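Local coordinates for protein polyhedrin (Uranotaenia sapphirina cypovirus, PDB 4S1L) that forms the crystalline matrix of the polyhedra that encase cypovirus particles, and carries bound ATP, at residues I31-P36 with R97-L102; L102-R107 with W163-D168. One frame throughout, in Å; residues are numbered along the deposited sequence.

Contact 1: I31-P36 with R97-L102; sequences IVAEYP and RIPKKL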
# COMPACT_ATOMS: atom_id res chain seq x y z
N ILE A 31 8.03 7.97 -12.85
CA ILE A 31 8.41 6.88 -13.72
C ILE A 31 7.52 6.96 -14.94
O ILE A 31 6.32 7.08 -14.80
CB ILE A 31 8.23 5.53 -13.03
CG1 ILE A 31 9.19 5.45 -11.84
CG2 ILE A 31 8.50 4.39 -14.03
CD1 ILE A 31 8.99 4.26 -10.94
N VAL A 32 8.12 6.93 -16.12
CA VAL A 32 7.36 6.96 -17.36
C VAL A 32 7.63 5.72 -18.19
O VAL A 32 8.79 5.43 -18.54
CB VAL A 32 7.70 8.19 -18.23
CG1 VAL A 32 6.81 8.22 -19.50
CG2 VAL A 32 7.55 9.47 -17.42
N ALA A 33 6.55 5.00 -18.51
CA ALA A 33 6.60 3.87 -19.44
C ALA A 33 6.07 4.34 -20.78
O ALA A 33 5.00 4.95 -20.86
CB ALA A 33 5.76 2.69 -18.92
N GLU A 34 6.82 4.05 -21.83
CA GLU A 34 6.40 4.36 -23.18
C GLU A 34 6.22 3.04 -23.93
O GLU A 34 7.01 2.12 -23.77
CB GLU A 34 7.42 5.28 -23.86
CG GLU A 34 6.97 5.70 -25.25
CD GLU A 34 7.85 6.77 -25.87
OE1 GLU A 34 8.01 6.74 -27.10
OE2 GLU A 34 8.37 7.64 -25.12
N TYR A 35 5.14 2.95 -24.72
CA TYR A 35 4.74 1.73 -25.39
C TYR A 35 4.91 1.85 -26.91
O TYR A 35 5.15 2.95 -27.42
CB TYR A 35 3.29 1.41 -25.01
CG TYR A 35 3.12 1.27 -23.50
CD1 TYR A 35 3.33 0.04 -22.87
CD2 TYR A 35 2.82 2.37 -22.71
CE1 TYR A 35 3.18 -0.09 -21.50
CE2 TYR A 35 2.69 2.25 -21.35
CZ TYR A 35 2.87 1.02 -20.74
OH TYR A 35 2.74 0.92 -19.38
N PRO A 36 4.79 0.75 -27.64
CA PRO A 36 5.12 0.79 -29.07
C PRO A 36 4.35 1.83 -29.91
O PRO A 36 4.99 2.43 -30.78
CB PRO A 36 4.82 -0.64 -29.53
CG PRO A 36 5.07 -1.49 -28.33
CD PRO A 36 4.64 -0.64 -27.15
N ARG A 97 1.64 -4.48 -25.48
CA ARG A 97 1.24 -3.86 -24.22
C ARG A 97 2.38 -3.78 -23.20
O ARG A 97 2.16 -3.35 -22.07
CB ARG A 97 0.05 -4.62 -23.63
CG ARG A 97 -1.24 -4.51 -24.48
CD ARG A 97 -2.42 -5.24 -23.85
NE ARG A 97 -3.61 -5.10 -24.69
CZ ARG A 97 -4.35 -4.00 -24.74
NH1 ARG A 97 -4.06 -2.95 -23.97
NH2 ARG A 97 -5.41 -3.97 -25.55
N ILE A 98 3.58 -4.18 -23.60
CA ILE A 98 4.76 -4.17 -22.74
C ILE A 98 5.54 -2.91 -23.08
O ILE A 98 5.62 -2.53 -24.25
CB ILE A 98 5.62 -5.45 -22.92
CG1 ILE A 98 4.79 -6.69 -22.53
CG2 ILE A 98 6.88 -5.42 -22.11
CD1 ILE A 98 5.43 -8.01 -22.91
N PRO A 99 6.07 -2.21 -22.07
CA PRO A 99 6.82 -0.98 -22.39
C PRO A 99 8.03 -1.26 -23.25
O PRO A 99 8.70 -2.28 -23.03
CB PRO A 99 7.26 -0.45 -21.02
CG PRO A 99 6.44 -1.16 -20.01
CD PRO A 99 6.00 -2.47 -20.62
N LYS A 100 8.31 -0.38 -24.20
CA LYS A 100 9.56 -0.42 -24.95
C LYS A 100 10.68 0.19 -24.15
O LYS A 100 11.83 -0.23 -24.25
CB LYS A 100 9.46 0.37 -26.27
CG LYS A 100 8.71 -0.33 -27.37
CD LYS A 100 8.86 0.45 -28.68
CE LYS A 100 10.26 0.31 -29.29
NZ LYS A 100 10.62 -1.12 -29.61
N LYS A 101 10.34 1.23 -23.38
CA LYS A 101 11.31 2.05 -22.66
C LYS A 101 10.74 2.47 -21.32
O LYS A 101 9.55 2.73 -21.23
CB LYS A 101 11.66 3.29 -23.50
CG LYS A 101 12.55 4.30 -22.82
CD LYS A 101 13.03 5.40 -23.79
CE LYS A 101 11.94 6.38 -24.16
NZ LYS A 101 12.47 7.50 -25.01
N LEU A 102 11.61 2.57 -20.31
CA LEU A 102 11.28 3.13 -19.01
C LEU A 102 12.21 4.30 -18.74
O LEU A 102 13.42 4.18 -18.95
CB LEU A 102 11.44 2.09 -17.90
CG LEU A 102 10.32 1.29 -17.25
CD1 LEU A 102 9.08 1.16 -18.06
CD2 LEU A 102 10.88 -0.08 -16.87
O HOH W 1 10.20 9.36 -25.87
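The Tyr-35 ring lies obliquely beside the turn of chain at 97-99, and one flank of it, CD1 and CE1, does the touching. Its CE1 stands 3.5 Å from Arg-97 O and also packs against the Pro-99 ring, 3.7 Å from Pro-99 CG. These contacts sit where the antiparallel pairing of strands 27-34 and 101-107 ends, at a classic beta bulge: Lys-100 and Lys-101 both face Glu-34. Although the Tyr-35 CB leaves the backbone away from the other segment, CG lies beside the backbone N (chi1 -58°), and the ring swings back to Pro-99. Its hydroxyl is hydrogen-bonded to Leu-60 O, and Trp-62 meets the ring as well.

At the bulge, Glu-34 O takes two amides. Lys-100 N gives the shorter bond, 2.9 Å to Glu-34 O and in the carbonyl plane, while Lys-101 N adds a weak one. The return bond, from Glu-34 N to Lys-101 O, is almost straight at 175°. One residue further into the sheet, Ala-33 pairs with Leu-102, and Ala-33 CB touches both Leu-102 CD1 and Pro-99 CG. At the exposed end the Pro-36 ring meets the aliphatic part of Lys-100, Pro-36 CG lying 3.9 Å from Lys-100 CG.

On the sheet face of Glu-34 and Lys-101, the two side chains run alongside each other in the same direction. Their charged ends, Glu-34 OE2 and Lys-101 NZ, stay 4.1 Å apart, too far for a salt bridge. A water joins them instead, donating to Glu-34 OE2 at 2.6 Å and accepting from Lys-101 NZ.

Contact 2: L102-R107 with W163-D168; sequences LSFYLR and WYVELD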
# COMPACT_ATOMS: atom_id res chain seq x y z
N LEU A 102 11.61 2.57 -20.31
CA LEU A 102 11.28 3.13 -19.01
C LEU A 102 12.21 4.30 -18.74
O LEU A 102 13.42 4.18 -18.95
CB LEU A 102 11.44 2.09 -17.90
CG LEU A 102 10.32 1.29 -17.25
CD1 LEU A 102 9.08 1.16 -18.06
CD2 LEU A 102 10.88 -0.08 -16.87
N SER A 103 11.64 5.41 -18.30
CA SER A 103 12.39 6.58 -17.85
C SER A 103 12.12 6.83 -16.38
O SER A 103 10.98 6.79 -15.96
CB SER A 103 12.01 7.82 -18.65
OG SER A 103 12.14 7.61 -20.04
N PHE A 104 13.16 7.15 -15.64
CA PHE A 104 13.03 7.43 -14.21
C PHE A 104 13.51 8.85 -13.97
O PHE A 104 14.69 9.13 -14.17
CB PHE A 104 13.85 6.44 -13.37
CG PHE A 104 13.44 5.01 -13.53
CD1 PHE A 104 13.85 4.28 -14.65
CD2 PHE A 104 12.64 4.39 -12.59
CE1 PHE A 104 13.46 2.95 -14.82
CE2 PHE A 104 12.23 3.06 -12.75
CZ PHE A 104 12.65 2.34 -13.87
N TYR A 105 12.61 9.74 -13.54
CA TYR A 105 12.95 11.13 -13.25
C TYR A 105 12.97 11.39 -11.73
O TYR A 105 11.98 11.21 -11.04
CB TYR A 105 11.96 12.07 -13.96
CG TYR A 105 12.12 12.04 -15.45
CD1 TYR A 105 13.16 12.74 -16.06
CD2 TYR A 105 11.30 11.26 -16.27
CE1 TYR A 105 13.36 12.70 -17.42
CE2 TYR A 105 11.49 11.22 -17.65
CZ TYR A 105 12.52 11.94 -18.22
OH TYR A 105 12.74 11.90 -19.59
N LEU A 106 14.12 11.82 -11.21
CA LEU A 106 14.26 12.03 -9.77
C LEU A 106 14.59 13.49 -9.53
O LEU A 106 15.49 14.03 -10.17
CB LEU A 106 15.38 11.14 -9.19
CG LEU A 106 15.11 9.65 -9.00
CD1 LEU A 106 15.03 8.95 -10.34
CD2 LEU A 106 16.18 9.00 -8.17
N ARG A 107 13.87 14.13 -8.61
CA ARG A 107 14.09 15.55 -8.35
C ARG A 107 14.07 15.82 -6.86
O ARG A 107 13.08 15.51 -6.20
CB ARG A 107 13.03 16.40 -9.05
CG ARG A 107 13.38 17.88 -9.14
CD ARG A 107 12.20 18.77 -9.49
NE ARG A 107 12.64 20.12 -9.82
CZ ARG A 107 12.87 21.10 -8.94
NH1 ARG A 107 12.65 20.91 -7.65
NH2 ARG A 107 13.28 22.29 -9.37
N TRP A 163 17.32 8.30 -15.32
CA TRP A 163 17.91 7.03 -15.74
C TRP A 163 16.96 6.40 -16.74
O TRP A 163 15.73 6.51 -16.59
CB TRP A 163 18.18 6.10 -14.55
CG TRP A 163 18.96 4.87 -14.96
CD1 TRP A 163 20.26 4.83 -15.34
CD2 TRP A 163 18.48 3.52 -15.05
NE1 TRP A 163 20.63 3.55 -15.66
CE2 TRP A 163 19.56 2.73 -15.49
CE3 TRP A 163 17.25 2.90 -14.80
CZ2 TRP A 163 19.45 1.36 -15.67
CZ3 TRP A 163 17.14 1.53 -14.99
CH2 TRP A 163 18.24 0.78 -15.41
N TYR A 164 17.54 5.81 -17.78
CA TYR A 164 16.76 5.22 -18.88
C TYR A 164 17.12 3.76 -19.11
O TYR A 164 18.27 3.37 -18.95
CB TYR A 164 16.99 5.99 -20.20
CG TYR A 164 16.68 7.45 -20.08
CD1 TYR A 164 15.40 7.92 -20.28
CD2 TYR A 164 17.67 8.35 -19.70
CE1 TYR A 164 15.10 9.26 -20.14
CE2 TYR A 164 17.38 9.70 -19.55
CZ TYR A 164 16.09 10.15 -19.76
OH TYR A 164 15.79 11.49 -19.61
N VAL A 165 16.13 2.97 -19.49
CA VAL A 165 16.39 1.57 -19.84
C VAL A 165 15.42 1.10 -20.93
O VAL A 165 14.23 1.43 -20.93
CB VAL A 165 16.29 0.63 -18.59
CG1 VAL A 165 14.87 0.57 -18.00
CG2 VAL A 165 16.73 -0.78 -18.95
N GLU A 166 15.97 0.33 -21.86
CA GLU A 166 15.21 -0.30 -22.93
C GLU A 166 14.87 -1.71 -22.45
O GLU A 166 15.75 -2.43 -21.96
CB GLU A 166 16.04 -0.33 -24.24
CG GLU A 166 15.33 -0.88 -25.44
CD GLU A 166 16.10 -0.63 -26.73
OE1 GLU A 166 17.33 -0.52 -26.68
OE2 GLU A 166 15.46 -0.53 -27.80
N LEU A 167 13.62 -2.10 -22.60
CA LEU A 167 13.21 -3.45 -22.24
C LEU A 167 13.35 -4.37 -23.45
O LEU A 167 13.60 -3.90 -24.55
CB LEU A 167 11.77 -3.46 -21.71
CG LEU A 167 11.57 -2.70 -20.40
CD1 LEU A 167 10.14 -2.88 -19.93
CD2 LEU A 167 12.54 -3.18 -19.31
N ASP A 168 13.18 -5.67 -23.23
CA ASP A 168 13.40 -6.64 -24.30
C ASP A 168 12.19 -7.55 -24.54
O ASP A 168 12.34 -8.72 -24.84
CB ASP A 168 14.64 -7.49 -23.99
CG ASP A 168 14.51 -8.29 -22.72
OD1 ASP A 168 13.43 -8.28 -22.10
OD2 ASP A 168 15.51 -8.95 -22.35
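Leu-102, Phe-104 and Trp-163 carry most of the surface buried where strands 101-107 and 160-166 run antiparallel as neighbours in the six-stranded sheet. All three side chains, with Val-165, lie on one face. Leu-102 runs alongside Val-165, its CB 3.8 Å from Val-165 CG1, and its CD2 branch reaches Leu-167 CD1. Phe-104 and Trp-163 likewise extend next to each other in a common direction. Their planes are inclined at 43°, an oblique pairing in which Phe-104 CD1 comes 3.7 Å from Trp-163 CE3. With CG beside its backbone N (chi1 -61°), Phe-104 brings the edge of its ring next to Trp-163 O, which lies in the ring plane. Beyond them Ile-174 and Val-176 of strand 173-179, and Ile-117 of strand 116-120, continue the apolar packing on this face.

The backbones are tied at both hydrogen-bonded pairs: Leu-102 and Val-165 exchange two bonds, and so do Phe-104 and Trp-163, the shortest being Phe-104 N to Trp-163 O at 2.8 Å.

Ser-103 sits between these pairs, opposite Tyr-164, on the other face of the sheet. There Ser-103 OG lies at the edge of the Tyr-164 ring, 3.3 Å from CD1 of that residue. The Tyr-164 ring reaches on to Tyr-105, whose OH accepts from the Leu-230 amide and from Tyr-164 OH, the two hydroxyl oxygens, Tyr-105 OH and Tyr-164 OH, being 3.1 Å apart.

Strand 101-107 is the shared element: contact 1 pairs its beginning with strand 27-34, and contact 2 pairs the following residues with strand 160-166 on its other edge, Leu-102 belonging to both. The contact centres are 9 Å apart. Two backbone hydrogen bonds stitch them together, Val-32 N to Ser-103 O at 2.9 Å and Leu-167 N to Lys-100 O at 3.1 Å, and Ile-31 CG1 packs 3.7 Å from Phe-104 CD2. Neither contact touches the bound ATP. Contact 2 lies nearer, the Tyr-164 side chain being about 8 Å from the nucleotide, against about 12 Å for that of Lys-101 in contact 1.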